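Local coordinates for protein YohF (Salmonella typhimurium, PDB 6WON) that probably acts as an oxidoreductase of the short-chain dehydrogenase/reductase family, with acetoin its likely substrate, at residues R55-H60 against Q78-V83; N181-G186 against S221-L226; R107-V112 against A152-A157. One frame throughout, in Å; residues are numbered along the deposited sequence.

Contact 1 of 3, residues R55-H60 against Q78-V83; sequences RAETIH and QRLGRV
Arg55, Glu57 and Arg79 form a charged network between strand 56-60, the outermost strand of the Rossmann-type sheet at this side, and the last turn of helix 71-80.

The salt bridges run through both oxygens of one carboxylate. Arg79 NH2 donates to Glu57 OE1 at 2.8 Å, almost straight (177°), from the anti side of the carboxylate and within the plane of its own guanidinium; the two flat groups stand nearly perpendicular, 83° apart. On the other oxygen, Arg55 NH2 reaches Glu57 OE2 at 3.0 Å from above the carboxylate plane.

Backbone carbonyls serve as further acceptors. The side chain of Arg55 bends at chi3 (83°) and brings its end onto Arg79 O, which takes two bonds from the same face, from NH2 at 3.0 Å and from NH1 at 3.2 Å. In return, Arg79 NH2 bonds Thr58 O at 2.7 Å, and its NH1 adds a weak bond to the same oxygen. Glu57 and Ile59 pair by backbone with strand 30-35, so the carbonyl of Thr58 faces the outer edge of the sheet, where the arginine meets it.

Carbon atoms pack beneath the charges. Leu80 CD2 touches Glu57 CG at 3.7 Å and also lies over one face of the Arg55 guanidinium, while the aliphatic Ile59 CG1 lies obliquely by the Arg79 guanidinium, 3.7 Å from its NH1. On the opposite face of the strand, Ala56 and Thr58 pack on helix 39-50.

Chemically, each arginine combines a carboxylate oxygen with a backbone carbonyl, which fixes the rotation of both guanidinium groups. Arg55 also places positive charge at the carbonyl end of the helix, an arrangement probably favourable to the helix dipole, and Glu57 between two arginines would be expected to remain ionised.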
# COMPACT_ATOMS: atom_id res chain seq x y z
N ARG B 55 -39.51 7.55 1.26
CA ARG B 55 -39.50 8.88 0.67
C ARG B 55 -38.30 9.02 -0.26
O ARG B 55 -37.22 8.50 0.01
CB ARG B 55 -39.39 9.95 1.76
CG ARG B 55 -40.66 10.45 2.35
CD ARG B 55 -40.32 11.59 3.29
NE ARG B 55 -40.17 12.86 2.57
CZ ARG B 55 -39.67 13.97 3.10
NH1 ARG B 55 -39.25 13.98 4.37
NH2 ARG B 55 -39.59 15.07 2.37
N ALA B 56 -38.49 9.76 -1.34
CA ALA B 56 -37.39 10.13 -2.22
C ALA B 56 -37.56 11.59 -2.61
O ALA B 56 -38.66 12.01 -3.00
CB ALA B 56 -37.32 9.25 -3.47
N GLU B 57 -36.48 12.37 -2.46
CA GLU B 57 -36.46 13.79 -2.79
C GLU B 57 -35.27 14.07 -3.69
O GLU B 57 -34.20 13.49 -3.51
CB GLU B 57 -36.37 14.65 -1.52
CG GLU B 57 -37.56 14.56 -0.59
CD GLU B 57 -38.81 15.28 -1.12
OE1 GLU B 57 -38.70 16.07 -2.08
OE2 GLU B 57 -39.90 15.04 -0.57
N THR B 58 -35.45 14.98 -4.65
CA THR B 58 -34.40 15.34 -5.59
C THR B 58 -34.00 16.80 -5.43
O THR B 58 -34.79 17.64 -4.98
CB THR B 58 -34.84 15.11 -7.05
OG1 THR B 58 -35.98 15.92 -7.33
CG2 THR B 58 -35.19 13.65 -7.29
N ILE B 59 -32.76 17.11 -5.80
CA ILE B 59 -32.29 18.49 -5.79
C ILE B 59 -31.18 18.62 -6.82
O ILE B 59 -30.38 17.70 -7.02
CB ILE B 59 -31.84 18.95 -4.38
CG1 ILE B 59 -32.05 20.45 -4.24
CG2 ILE B 59 -30.39 18.61 -4.10
CD1 ILE B 59 -31.97 20.94 -2.82
N HIS B 60 -31.18 19.76 -7.50
CA HIS B 60 -30.08 20.15 -8.37
C HIS B 60 -28.84 20.41 -7.53
O HIS B 60 -28.91 21.10 -6.51
CB HIS B 60 -30.49 21.39 -9.17
CG HIS B 60 -29.38 21.99 -9.98
ND1 HIS B 60 -28.65 21.26 -10.90
CD2 HIS B 60 -28.90 23.25 -10.03
CE1 HIS B 60 -27.76 22.05 -11.47
NE2 HIS B 60 -27.89 23.26 -10.96
N GLN B 78 -32.64 19.37 4.84
CA GLN B 78 -33.79 20.01 5.48
C GLN B 78 -35.10 19.41 4.99
O GLN B 78 -36.03 19.20 5.78
CB GLN B 78 -33.77 21.52 5.22
CG GLN B 78 -32.64 22.26 5.92
CD GLN B 78 -32.69 22.13 7.43
OE1 GLN B 78 -33.77 22.23 8.04
NE2 GLN B 78 -31.54 21.92 8.06
N ARG B 79 -35.20 19.12 3.69
CA ARG B 79 -36.44 18.53 3.18
C ARG B 79 -36.65 17.13 3.74
O ARG B 79 -37.77 16.77 4.12
CB ARG B 79 -36.42 18.51 1.66
CG ARG B 79 -36.87 19.84 1.05
CD ARG B 79 -36.33 20.02 -0.36
NE ARG B 79 -36.79 18.96 -1.25
CZ ARG B 79 -36.37 18.81 -2.50
NH1 ARG B 79 -35.49 19.66 -3.01
NH2 ARG B 79 -36.84 17.82 -3.25
N LEU B 80 -35.58 16.35 3.85
CA LEU B 80 -35.72 14.99 4.36
C LEU B 80 -35.79 14.96 5.88
O LEU B 80 -36.27 13.97 6.44
CB LEU B 80 -34.57 14.13 3.85
CG LEU B 80 -34.64 13.91 2.34
CD1 LEU B 80 -33.27 13.59 1.75
CD2 LEU B 80 -35.66 12.80 2.01
N GLY B 81 -35.32 16.01 6.56
CA GLY B 81 -35.45 16.13 8.00
C GLY B 81 -34.30 15.56 8.80
O GLY B 81 -34.31 15.68 10.03
N ARG B 82 -33.31 14.94 8.16
CA ARG B 82 -32.16 14.34 8.82
C ARG B 82 -31.28 13.72 7.74
O ARG B 82 -31.69 13.63 6.57
CB ARG B 82 -32.58 13.28 9.85
CG ARG B 82 -33.31 12.10 9.21
CD ARG B 82 -33.60 11.01 10.23
NE ARG B 82 -32.39 10.45 10.84
CZ ARG B 82 -32.12 10.52 12.14
NH1 ARG B 82 -32.97 11.12 12.97
NH2 ARG B 82 -31.00 9.97 12.61
N VAL B 83 -30.07 13.31 8.13
CA VAL B 83 -29.20 12.53 7.25
C VAL B 83 -28.40 11.54 8.09
O VAL B 83 -27.84 11.90 9.13
CB VAL B 83 -28.27 13.43 6.39
CG1 VAL B 83 -27.45 14.38 7.25
CG2 VAL B 83 -27.39 12.58 5.53

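Contact 2 of 3, residues N181-G186 against S221-L226; sequences NAVAPG and SLVAWL
Strand 181-185 and helix 221-226 run antiparallel, with 171° between their directions and their axes 9.7 Å apart, and Val183 and Asn181 of the strand face Val223 and Leu226 of the helix. This is the strand-to-helix layer packing of a Rossmann-type fold: the helix belongs to the crossover that leads from strand 178-185 to its parallel neighbour 238-241.

Alternation along the strand decides which residues take part. Asn181 and Val183 point toward the helix, whereas Ala182 and Ala184 turn to the other face of the sheet. No hydrogen bond crosses the interface; the contact is made mainly by methyl groups.

Val183 is the central side chain. Its chi1 of 176° sets CG1 anti to the backbone N and leaves CG2 as the branch that meets three helix residues. Leu226 CD1 comes closest, at 3.5 Å from Val183 CG2, while Leu222 CD2 and Val223 CG2 each stand 4.0 Å from that same methyl. Leu222 CD2 also approaches CG1, so it spans both branches of the valine. The three contacts come from successive helix turns, residues 222 and 223 on one and 226 on the next. Strand 135-140 extends the apolar layer, with Ile138 touching both Val183 and Leu226.

A flank of the helix, at Ser221 and Trp225, meets the second subunit, where Trp225 packs against Trp225 of that chain and the indole NE1 bonds Ser221 OG of that chain, with the reciprocal bond from the other subunit.

Asn181 supplies the polar margin of the contact. Its amide is held by the segment leading into strand 238-241: OD1 accepts from Gln237 N and ND2 donates to Thr234 O. With the amide anchored in this way, its ND2 lies 3.9 Å from Leu226 CD2, the other methyl branch of that leucine.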
# COMPACT_ATOMS: atom_id res chain seq x y z
N ASN B 181 -15.57 5.45 4.88
CA ASN B 181 -14.77 4.58 4.03
C ASN B 181 -14.84 5.07 2.60
O ASN B 181 -15.75 5.81 2.22
CB ASN B 181 -15.27 3.13 4.10
CG ASN B 181 -15.11 2.52 5.48
OD1 ASN B 181 -14.00 2.11 5.85
ND2 ASN B 181 -16.20 2.45 6.24
N ALA B 182 -13.87 4.63 1.80
CA ALA B 182 -13.91 4.79 0.36
C ALA B 182 -14.23 3.44 -0.30
O ALA B 182 -13.74 2.40 0.13
CB ALA B 182 -12.57 5.31 -0.18
N VAL B 183 -15.07 3.49 -1.34
CA VAL B 183 -15.21 2.40 -2.30
C VAL B 183 -14.56 2.86 -3.60
O VAL B 183 -14.89 3.94 -4.11
CB VAL B 183 -16.68 2.01 -2.53
CG1 VAL B 183 -16.78 0.94 -3.62
CG2 VAL B 183 -17.30 1.52 -1.24
N ALA B 184 -13.66 2.04 -4.14
CA ALA B 184 -12.75 2.43 -5.22
C ALA B 184 -13.05 1.57 -6.44
O ALA B 184 -12.51 0.47 -6.58
CB ALA B 184 -11.29 2.26 -4.77
N PRO B 185 -13.94 2.02 -7.34
CA PRO B 185 -14.31 1.17 -8.48
C PRO B 185 -13.19 1.08 -9.50
O PRO B 185 -12.40 2.00 -9.68
CB PRO B 185 -15.54 1.88 -9.07
CG PRO B 185 -16.05 2.78 -7.97
CD PRO B 185 -14.78 3.24 -7.27
N GLY B 186 -13.11 -0.07 -10.16
CA GLY B 186 -12.31 -0.18 -11.36
C GLY B 186 -13.11 0.39 -12.51
O GLY B 186 -13.81 1.38 -12.32
N SER B 221 -23.77 -2.73 -4.38
CA SER B 221 -23.92 -3.79 -3.38
C SER B 221 -22.97 -3.58 -2.20
O SER B 221 -23.37 -3.75 -1.04
CB SER B 221 -23.68 -5.15 -4.03
OG SER B 221 -23.86 -6.18 -3.08
N LEU B 222 -21.72 -3.21 -2.47
CA LEU B 222 -20.78 -2.98 -1.38
C LEU B 222 -21.14 -1.72 -0.61
O LEU B 222 -21.08 -1.70 0.63
CB LEU B 222 -19.36 -2.88 -1.92
CG LEU B 222 -18.32 -2.66 -0.80
CD1 LEU B 222 -18.34 -3.85 0.17
CD2 LEU B 222 -16.90 -2.43 -1.36
N VAL B 223 -21.50 -0.65 -1.32
CA VAL B 223 -21.94 0.58 -0.66
C VAL B 223 -23.10 0.28 0.29
O VAL B 223 -23.13 0.76 1.43
CB VAL B 223 -22.33 1.64 -1.70
CG1 VAL B 223 -23.03 2.81 -1.02
CG2 VAL B 223 -21.09 2.12 -2.48
N ALA B 224 -24.06 -0.54 -0.15
CA ALA B 224 -25.16 -0.94 0.73
C ALA B 224 -24.66 -1.68 1.96
O ALA B 224 -25.12 -1.42 3.08
CB ALA B 224 -26.16 -1.83 -0.01
N TRP B 225 -23.72 -2.62 1.78
CA TRP B 225 -23.21 -3.34 2.94
C TRP B 225 -22.57 -2.39 3.95
O TRP B 225 -22.78 -2.53 5.16
CB TRP B 225 -22.20 -4.42 2.52
CG TRP B 225 -21.64 -5.11 3.75
CD1 TRP B 225 -22.24 -6.11 4.48
CD2 TRP B 225 -20.40 -4.82 4.42
NE1 TRP B 225 -21.44 -6.46 5.54
CE2 TRP B 225 -20.32 -5.68 5.53
CE3 TRP B 225 -19.36 -3.92 4.18
CZ2 TRP B 225 -19.23 -5.67 6.40
CZ3 TRP B 225 -18.28 -3.91 5.05
CH2 TRP B 225 -18.23 -4.78 6.14
N LEU B 226 -21.81 -1.40 3.47
CA LEU B 226 -21.19 -0.41 4.34
C LEU B 226 -22.21 0.41 5.12
O LEU B 226 -21.87 0.99 6.16
CB LEU B 226 -20.29 0.51 3.53
CG LEU B 226 -18.97 -0.12 3.06
CD1 LEU B 226 -18.28 0.77 2.06
CD2 LEU B 226 -18.04 -0.40 4.25

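Contact 3 of 3, residues R107-V112 against A152-A157; sequences RQIFTV and ASAYTA
Ile109 presses its CD1 methyl onto Ala154 CB at 3.5 Å, where the two helices have their closest CA atoms, 6.4 Å apart. Its other branch, CG2, lies anti to the backbone N (CG1 has chi1 -71°) and rests on the helix backbone, 3.8 Å from Tyr155 N. One isoleucine thus straddles a small side chain and the peptide that follows it.

One residue on, Phe110 meets the next turn: its CZ is 3.6 Å from Ala157 CB, and CE1 is 3.8 Å from Ala154 O. These two atoms, at the far end of the ring, do the touching.

Alanines at 154 and 157 permit an axis separation of 9.0 Å at a crossing angle of -32°. No hydrogen bond crosses; at the start of the second helix, the N-cap residue Ala152 accepts at its O from both Thr156 N and Thr156 OG1.

Phe110 also packs on Phe110 of the third subunit, and Ser153 and Thr156 on Ser168 of that chain. Pairing of helices 103-131 and 153-173 at a subunit interface is characteristic of tetrameric short-chain dehydrogenases/reductases, and Tyr155 begins the family's Tyr-X-X-X-Lys signature.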
# COMPACT_ATOMS: atom_id res chain seq x y z
N ARG B 107 -7.53 22.96 -11.66
CA ARG B 107 -8.39 23.41 -10.57
C ARG B 107 -9.82 22.92 -10.76
O ARG B 107 -10.50 22.59 -9.78
CB ARG B 107 -8.37 24.93 -10.46
CG ARG B 107 -7.09 25.48 -9.84
CD ARG B 107 -7.28 25.76 -8.36
NE ARG B 107 -7.63 24.55 -7.60
CZ ARG B 107 -8.82 24.31 -7.05
NH1 ARG B 107 -9.81 25.20 -7.15
NH2 ARG B 107 -9.00 23.18 -6.38
N GLN B 108 -10.30 22.90 -12.00
CA GLN B 108 -11.66 22.43 -12.26
C GLN B 108 -11.82 20.96 -11.84
O GLN B 108 -12.82 20.60 -11.21
CB GLN B 108 -12.00 22.61 -13.74
CG GLN B 108 -13.40 22.20 -14.12
CD GLN B 108 -13.44 20.85 -14.83
OE1 GLN B 108 -14.13 19.92 -14.39
NE2 GLN B 108 -12.70 20.74 -15.94
N ILE B 109 -10.83 20.12 -12.14
CA ILE B 109 -10.92 18.71 -11.77
C ILE B 109 -10.90 18.55 -10.25
O ILE B 109 -11.68 17.77 -9.68
CB ILE B 109 -9.80 17.91 -12.46
CG1 ILE B 109 -10.09 17.82 -13.96
CG2 ILE B 109 -9.66 16.53 -11.84
CD1 ILE B 109 -8.84 17.80 -14.84
N PHE B 110 -10.03 19.29 -9.56
CA PHE B 110 -10.03 19.21 -8.10
C PHE B 110 -11.34 19.72 -7.51
O PHE B 110 -11.84 19.18 -6.52
CB PHE B 110 -8.84 19.97 -7.52
CG PHE B 110 -7.60 19.12 -7.37
CD1 PHE B 110 -6.82 18.83 -8.47
CD2 PHE B 110 -7.25 18.60 -6.14
CE1 PHE B 110 -5.68 18.02 -8.34
CE2 PHE B 110 -6.11 17.81 -6.00
CZ PHE B 110 -5.33 17.52 -7.10
N THR B 111 -11.92 20.75 -8.14
CA THR B 111 -13.19 21.30 -7.67
C THR B 111 -14.28 20.23 -7.63
O THR B 111 -14.93 20.04 -6.60
CB THR B 111 -13.60 22.47 -8.57
OG1 THR B 111 -12.65 23.52 -8.40
CG2 THR B 111 -15.02 23.00 -8.22
N VAL B 112 -14.45 19.49 -8.73
CA VAL B 112 -15.53 18.51 -8.81
C VAL B 112 -15.17 17.19 -8.11
O VAL B 112 -16.06 16.48 -7.62
CB VAL B 112 -15.93 18.26 -10.27
CG1 VAL B 112 -16.53 19.52 -10.89
CG2 VAL B 112 -14.74 17.79 -11.08
N ALA B 152 -4.18 11.43 -17.12
CA ALA B 152 -5.19 11.92 -16.19
C ALA B 152 -4.56 12.20 -14.84
O ALA B 152 -5.00 11.72 -13.79
CB ALA B 152 -6.34 10.92 -16.07
N SER B 153 -3.49 13.01 -14.85
CA SER B 153 -2.76 13.29 -13.61
C SER B 153 -3.62 14.07 -12.63
O SER B 153 -3.56 13.82 -11.42
CB SER B 153 -1.48 14.05 -13.91
OG SER B 153 -1.76 15.27 -14.59
N ALA B 154 -4.39 15.04 -13.11
CA ALA B 154 -5.26 15.79 -12.20
C ALA B 154 -6.27 14.85 -11.55
O ALA B 154 -6.47 14.88 -10.33
CB ALA B 154 -5.97 16.92 -12.95
N TYR B 155 -6.91 14.01 -12.35
CA TYR B 155 -7.90 13.08 -11.82
C TYR B 155 -7.26 12.13 -10.80
O TYR B 155 -7.82 11.90 -9.72
CB TYR B 155 -8.53 12.33 -12.99
CG TYR B 155 -9.42 11.16 -12.67
CD1 TYR B 155 -10.76 11.35 -12.35
CD2 TYR B 155 -8.92 9.87 -12.72
CE1 TYR B 155 -11.57 10.28 -12.06
CE2 TYR B 155 -9.72 8.79 -12.45
CZ TYR B 155 -11.04 9.00 -12.12
OH TYR B 155 -11.81 7.89 -11.84
N THR B 156 -6.07 11.61 -11.11
CA THR B 156 -5.38 10.73 -10.18
C THR B 156 -5.06 11.44 -8.88
O THR B 156 -5.28 10.90 -7.79
CB THR B 156 -4.09 10.21 -10.82
OG1 THR B 156 -4.40 9.48 -12.01
CG2 THR B 156 -3.29 9.35 -9.83
N ALA B 157 -4.53 12.66 -8.97
CA ALA B 157 -4.16 13.39 -7.76
C ALA B 157 -5.39 13.69 -6.92
O ALA B 157 -5.34 13.60 -5.69
CB ALA B 157 -3.43 14.68 -8.13

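Overall arrangement
From the N terminus, contact 1 comes first, closing the loop from strand 56-60 to the end of helix 71-80 and tying the edge strand to that helix. Contact 3 follows, closing the long excursion through strand 135-140 that separates helices 103-131 and 153-173. The chain then enters strand 178-185, and contact 2 closes last, with helix 216-226. The three loops lie in series; none nests in or crosses another. Contacts 1 and 2 reach the same parallel sheet, their centres 22 Å apart, whereas contact 3 joins two helices. Contacts 2 and 3 come within about 6 Å at their nearest atoms without touching, and face different neighbouring subunits.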